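Local coordinates for 30S ribosomal protein S6 (PDB 1VMB) that probably binds 16S ribosomal RNA together with protein bS18 as a structural component of the small ribosomal subunit, at residues E22-I27 with R105-R110. Numbering follows the deposited sequence. Where two conformers were deposited one is given.
Sequences ESMFII and RWQTFR
Ser23 and Thr108 face each other in a non-hydrogen-bonded pair of the four-stranded antiparallel sheet of the S6 ferredoxin-like fold, where the first strand, 19-27, pairs with the edge strand 103-110 (order 2-3-1-4). The segment axes run 4.7 Å apart at 177°, and backbone bonds link Glu22 with Phe109 and Met24 with Gln107 in both directions, while Ile26 N donates to Arg105 O.

The tight side is the helix-covered face. Ser23 OG and Thr108 OG1 share a 2.8 Å hydrogen bond, and Ser23 OG also bonds Tyr97 OH of helix 91-98. Next along, Phe25 CB meets Trp106 CB at 4.0 Å, but beyond these carbons the rings part: Phe25 packs on Val40 and Val43 of helix 33-51, whereas Trp106 stacks with Tyr97 and gives its NE1 hydrogen to Glu94.

On the other face the strand 103-110 side is looser: Arg105 and Phe109 are exposed and a water bridges the strands. The Gln107 and Met24 chains run alongside each other in the same direction, with Met24 CE, in one of two modelled conformers, 3.8 Å from Gln107 NE2. With CG set between backbone N and carbonyl carbon (chi1 50°), the otherwise extended Gln107 chain leans over the first strand. Its OE1 accepts from both NE and NH2 of Arg105, lying in the guanidinium plane, and its NE2 donates to the water, which in turn donates to Glu22 OE2. Cutting this side chain back to alanine would probably leave the Arg105 guanidinium without this acceptor, break the water link to Glu22 and take away part of the cover over the Met24 thioether.

Glu22, also modelled in two conformers, pairs in the one described through OE1 with Arg111; its OE2 comes obliquely to the Phe109 ring, 3.4 Å from CD2, with carboxylate and ring planes 63° apart.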
ATOM      1  N   GLU A  22      -3.755  -5.773   2.609  1.00 21.03           N
ATOM      2  CA  GLU A  22      -2.901  -5.309   1.503  1.00 22.39           C
ATOM      3  C   GLU A  22      -3.250  -3.883   1.198  1.00 23.38           C
ATOM      4  O   GLU A  22      -4.412  -3.488   1.237  1.00 22.73           O
ATOM      5  CB  GLU A  22      -2.992  -6.202   0.272  0.50 22.08           C
ATOM      6  CG  GLU A  22      -4.316  -6.114  -0.415  0.50 19.96           C
ATOM      7  CD  GLU A  22      -4.379  -6.844  -1.725  0.50 20.80           C
ATOM      8  OE1 GLU A  22      -3.741  -7.918  -1.915  0.50 19.25           O
ATOM      9  OE2 GLU A  22      -5.091  -6.306  -2.583  0.50 19.04           O
ATOM     10  N   SER A  23      -2.223  -3.109   0.858  1.00 22.44           N
ATOM     11  CA  SER A  23      -2.443  -1.767   0.317  1.00 23.61           C
ATOM     12  C   SER A  23      -1.567  -1.571  -0.869  1.00 23.97           C
ATOM     13  O   SER A  23      -0.334  -1.679  -0.760  1.00 25.03           O
ATOM     14  CB  SER A  23      -2.141  -0.669   1.359  1.00 23.46           C
ATOM     15  OG  SER A  23      -2.626   0.590   0.904  1.00 24.45           O
ATOM     16  N   MET A  24      -2.198  -1.312  -2.021  1.00 23.89           N
ATOM     17  CA  MET A  24      -1.492  -1.093  -3.285  1.00 23.85           C
ATOM     18  C   MET A  24      -1.607   0.377  -3.550  1.00 23.83           C
ATOM     19  O   MET A  24      -2.721   0.947  -3.467  1.00 24.02           O
ATOM     20  CB  MET A  24      -2.118  -1.879  -4.449  0.50 23.92           C
ATOM     21  CG  MET A  24      -1.358  -1.727  -5.779  0.50 23.18           C
ATOM     22  SD  MET A  24      -2.224  -2.415  -7.199  0.50 24.45           S
ATOM     23  CE  MET A  24      -2.969  -0.907  -7.769  0.50 25.83           C
ATOM     24  N   PHE A  25      -0.488   1.010  -3.882  1.00 23.54           N
ATOM     25  CA  PHE A  25      -0.514   2.413  -4.256  1.00 23.05           C
ATOM     26  C   PHE A  25       0.343   2.661  -5.508  1.00 22.86           C
ATOM     27  O   PHE A  25       1.352   1.965  -5.691  1.00 23.83           O
ATOM     28  CB  PHE A  25      -0.094   3.313  -3.102  1.00 23.41           C
ATOM     29  CG  PHE A  25       1.285   3.017  -2.535  1.00 23.46           C
ATOM     30  CD1 PHE A  25       1.509   1.990  -1.602  1.00 22.88           C
ATOM     31  CD2 PHE A  25       2.363   3.785  -2.892  1.00 24.96           C
ATOM     32  CE1 PHE A  25       2.741   1.766  -1.124  1.00 23.11           C
ATOM     33  CE2 PHE A  25       3.619   3.541  -2.406  1.00 25.51           C
ATOM     34  CZ  PHE A  25       3.815   2.528  -1.507  1.00 24.64           C
ATOM     35  N   ILE A  26      -0.053   3.633  -6.348  1.00 23.10           N
ATOM     36  CA  ILE A  26       0.614   3.879  -7.626  1.00 24.01           C
ATOM     37  C   ILE A  26       1.097   5.332  -7.627  1.00 23.50           C
ATOM     38  O   ILE A  26       0.317   6.229  -7.418  1.00 22.30           O
ATOM     39  CB  ILE A  26      -0.388   3.650  -8.801  1.00 24.65           C
ATOM     40  CG1 ILE A  26      -0.963   2.235  -8.719  1.00 24.65           C
ATOM     41  CG2 ILE A  26       0.232   3.912 -10.135  1.00 26.78           C
ATOM     42  CD1 ILE A  26      -2.034   1.918  -9.709  1.00 26.13           C
ATOM     43  N   ILE A  27       2.377   5.537  -7.871  1.00 22.14           N
ATOM     44  CA  ILE A  27       2.996   6.831  -7.914  1.00 22.77           C
ATOM     45  C   ILE A  27       3.086   7.273  -9.367  1.00 21.96           C
ATOM     46  O   ILE A  27       3.418   6.485 -10.321  1.00 21.57           O
ATOM     47  CB  ILE A  27       4.400   6.797  -7.223  1.00 21.18           C
ATOM     48  CG1 ILE A  27       4.316   6.276  -5.758  1.00 23.08           C
ATOM     49  CG2 ILE A  27       5.040   8.163  -7.322  1.00 21.54           C
ATOM     50  CD1 ILE A  27       5.676   5.966  -5.111  1.00 25.23           C
ATOM     51  N   ARG A 105      -3.318   6.667  -7.433  1.00 22.24           N
ATOM     52  CA  ARG A 105      -4.334   5.669  -7.138  1.00 23.83           C
ATOM     53  C   ARG A 105      -3.884   4.829  -5.963  1.00 23.95           C
ATOM     54  O   ARG A 105      -2.690   4.515  -5.846  1.00 23.33           O
ATOM     55  CB  ARG A 105      -4.653   4.806  -8.358  1.00 25.44           C
ATOM     56  CG  ARG A 105      -5.453   3.558  -7.917  1.00 29.45           C
ATOM     57  CD  ARG A 105      -6.556   3.117  -8.714  1.00 32.16           C
ATOM     58  NE  ARG A 105      -7.307   2.142  -7.875  1.00 30.45           N
ATOM     59  CZ  ARG A 105      -8.522   2.351  -7.417  1.00 31.17           C
ATOM     60  NH1 ARG A 105      -9.134   3.507  -7.662  1.00 28.45           N
ATOM     61  NH2 ARG A 105      -9.108   1.401  -6.693  1.00 33.70           N
ATOM     62  N   TRP A 106      -4.833   4.426  -5.093  1.00 24.30           N
ATOM     63  CA  TRP A 106      -4.484   3.431  -4.071  1.00 23.35           C
ATOM     64  C   TRP A 106      -5.714   2.580  -3.792  1.00 24.43           C
ATOM     65  O   TRP A 106      -6.857   2.945  -4.117  1.00 25.14           O
ATOM     66  CB  TRP A 106      -4.047   4.070  -2.742  1.00 23.89           C
ATOM     67  CG  TRP A 106      -5.114   4.771  -1.994  1.00 22.98           C
ATOM     68  CD1 TRP A 106      -5.932   4.264  -1.002  1.00 23.82           C
ATOM     69  CD2 TRP A 106      -5.538   6.126  -2.192  1.00 24.65           C
ATOM     70  NE1 TRP A 106      -6.805   5.243  -0.580  1.00 27.30           N
ATOM     71  CE2 TRP A 106      -6.521   6.413  -1.239  1.00 23.74           C
ATOM     72  CE3 TRP A 106      -5.048   7.185  -2.984  1.00 24.37           C
ATOM     73  CZ2 TRP A 106      -7.113   7.674  -1.151  1.00 24.25           C
ATOM     74  CZ3 TRP A 106      -5.651   8.394  -2.909  1.00 25.97           C
ATOM     75  CH2 TRP A 106      -6.649   8.642  -1.988  1.00 25.46           C
ATOM     76  N   GLN A 107      -5.466   1.479  -3.134  1.00 23.49           N
ATOM     77  CA  GLN A 107      -6.568   0.646  -2.675  1.00 24.78           C
ATOM     78  C   GLN A 107      -6.081  -0.190  -1.513  1.00 23.40           C
ATOM     79  O   GLN A 107      -4.994  -0.750  -1.558  1.00 24.13           O
ATOM     80  CB  GLN A 107      -7.048  -0.197  -3.833  1.00 26.18           C
ATOM     81  CG  GLN A 107      -5.932  -0.883  -4.511  1.00 25.85           C
ATOM     82  CD  GLN A 107      -6.282  -1.358  -5.860  1.00 30.54           C
ATOM     83  OE1 GLN A 107      -6.808  -0.582  -6.641  1.00 29.23           O
ATOM     84  NE2 GLN A 107      -5.928  -2.619  -6.175  1.00 29.28           N
ATOM     85  N   THR A 108      -6.931  -0.348  -0.500  1.00 24.27           N
ATOM     86  CA  THR A 108      -6.563  -1.080   0.652  1.00 23.27           C
ATOM     87  C   THR A 108      -7.632  -2.092   1.017  1.00 21.70           C
ATOM     88  O   THR A 108      -8.816  -1.736   1.148  1.00 23.47           O
ATOM     89  CB  THR A 108      -6.368  -0.104   1.808  1.00 22.43           C
ATOM     90  OG1 THR A 108      -5.304   0.841   1.485  1.00 21.51           O
ATOM     91  CG2 THR A 108      -5.943  -0.873   3.063  1.00 25.42           C
ATOM     92  N   PHE A 109      -7.219  -3.333   1.190  1.00 21.79           N
ATOM     93  CA  PHE A 109      -8.152  -4.437   1.404  1.00 21.58           C
ATOM     94  C   PHE A 109      -7.738  -5.333   2.536  1.00 21.90           C
ATOM     95  O   PHE A 109      -6.565  -5.778   2.605  1.00 21.93           O
ATOM     96  CB  PHE A 109      -8.283  -5.344   0.161  1.00 21.77           C
ATOM     97  CG  PHE A 109      -8.696  -4.627  -1.108  1.00 20.13           C
ATOM     98  CD1 PHE A 109     -10.039  -4.322  -1.331  1.00 21.64           C
ATOM     99  CD2 PHE A 109      -7.791  -4.355  -2.101  1.00 25.55           C
ATOM    100  CE1 PHE A 109     -10.430  -3.695  -2.536  1.00 26.66           C
ATOM    101  CE2 PHE A 109      -8.184  -3.738  -3.304  1.00 23.63           C
ATOM    102  CZ  PHE A 109      -9.491  -3.381  -3.469  1.00 21.80           C
ATOM    103  N   ARG A 110      -8.722  -5.723   3.323  1.00 20.98           N
ATOM    104  CA  ARG A 110      -8.495  -6.812   4.276  1.00 20.06           C
ATOM    105  C   ARG A 110      -8.439  -8.170   3.565  1.00 20.61           C
ATOM    106  O   ARG A 110      -9.310  -8.519   2.750  1.00 20.10           O
ATOM    107  CB  ARG A 110      -9.534  -6.851   5.368  1.00 21.53           C
ATOM    108  CG  ARG A 110      -9.185  -7.842   6.471  1.00 20.92           C
ATOM    109  CD  ARG A 110     -10.057  -7.629   7.672  1.00 22.42           C
ATOM    110  NE  ARG A 110     -10.053  -8.775   8.563  1.00 21.99           N
ATOM    111  CZ  ARG A 110     -10.971  -8.972   9.482  1.00 21.69           C
ATOM    112  NH1 ARG A 110     -11.976  -8.124   9.642  1.00 23.90           N
ATOM    113  NH2 ARG A 110     -10.936 -10.076  10.234  1.00 23.44           N
TER
HETATM  114  O   HOH W   1      -4.755  -4.799  -4.800  1.00 24.39           O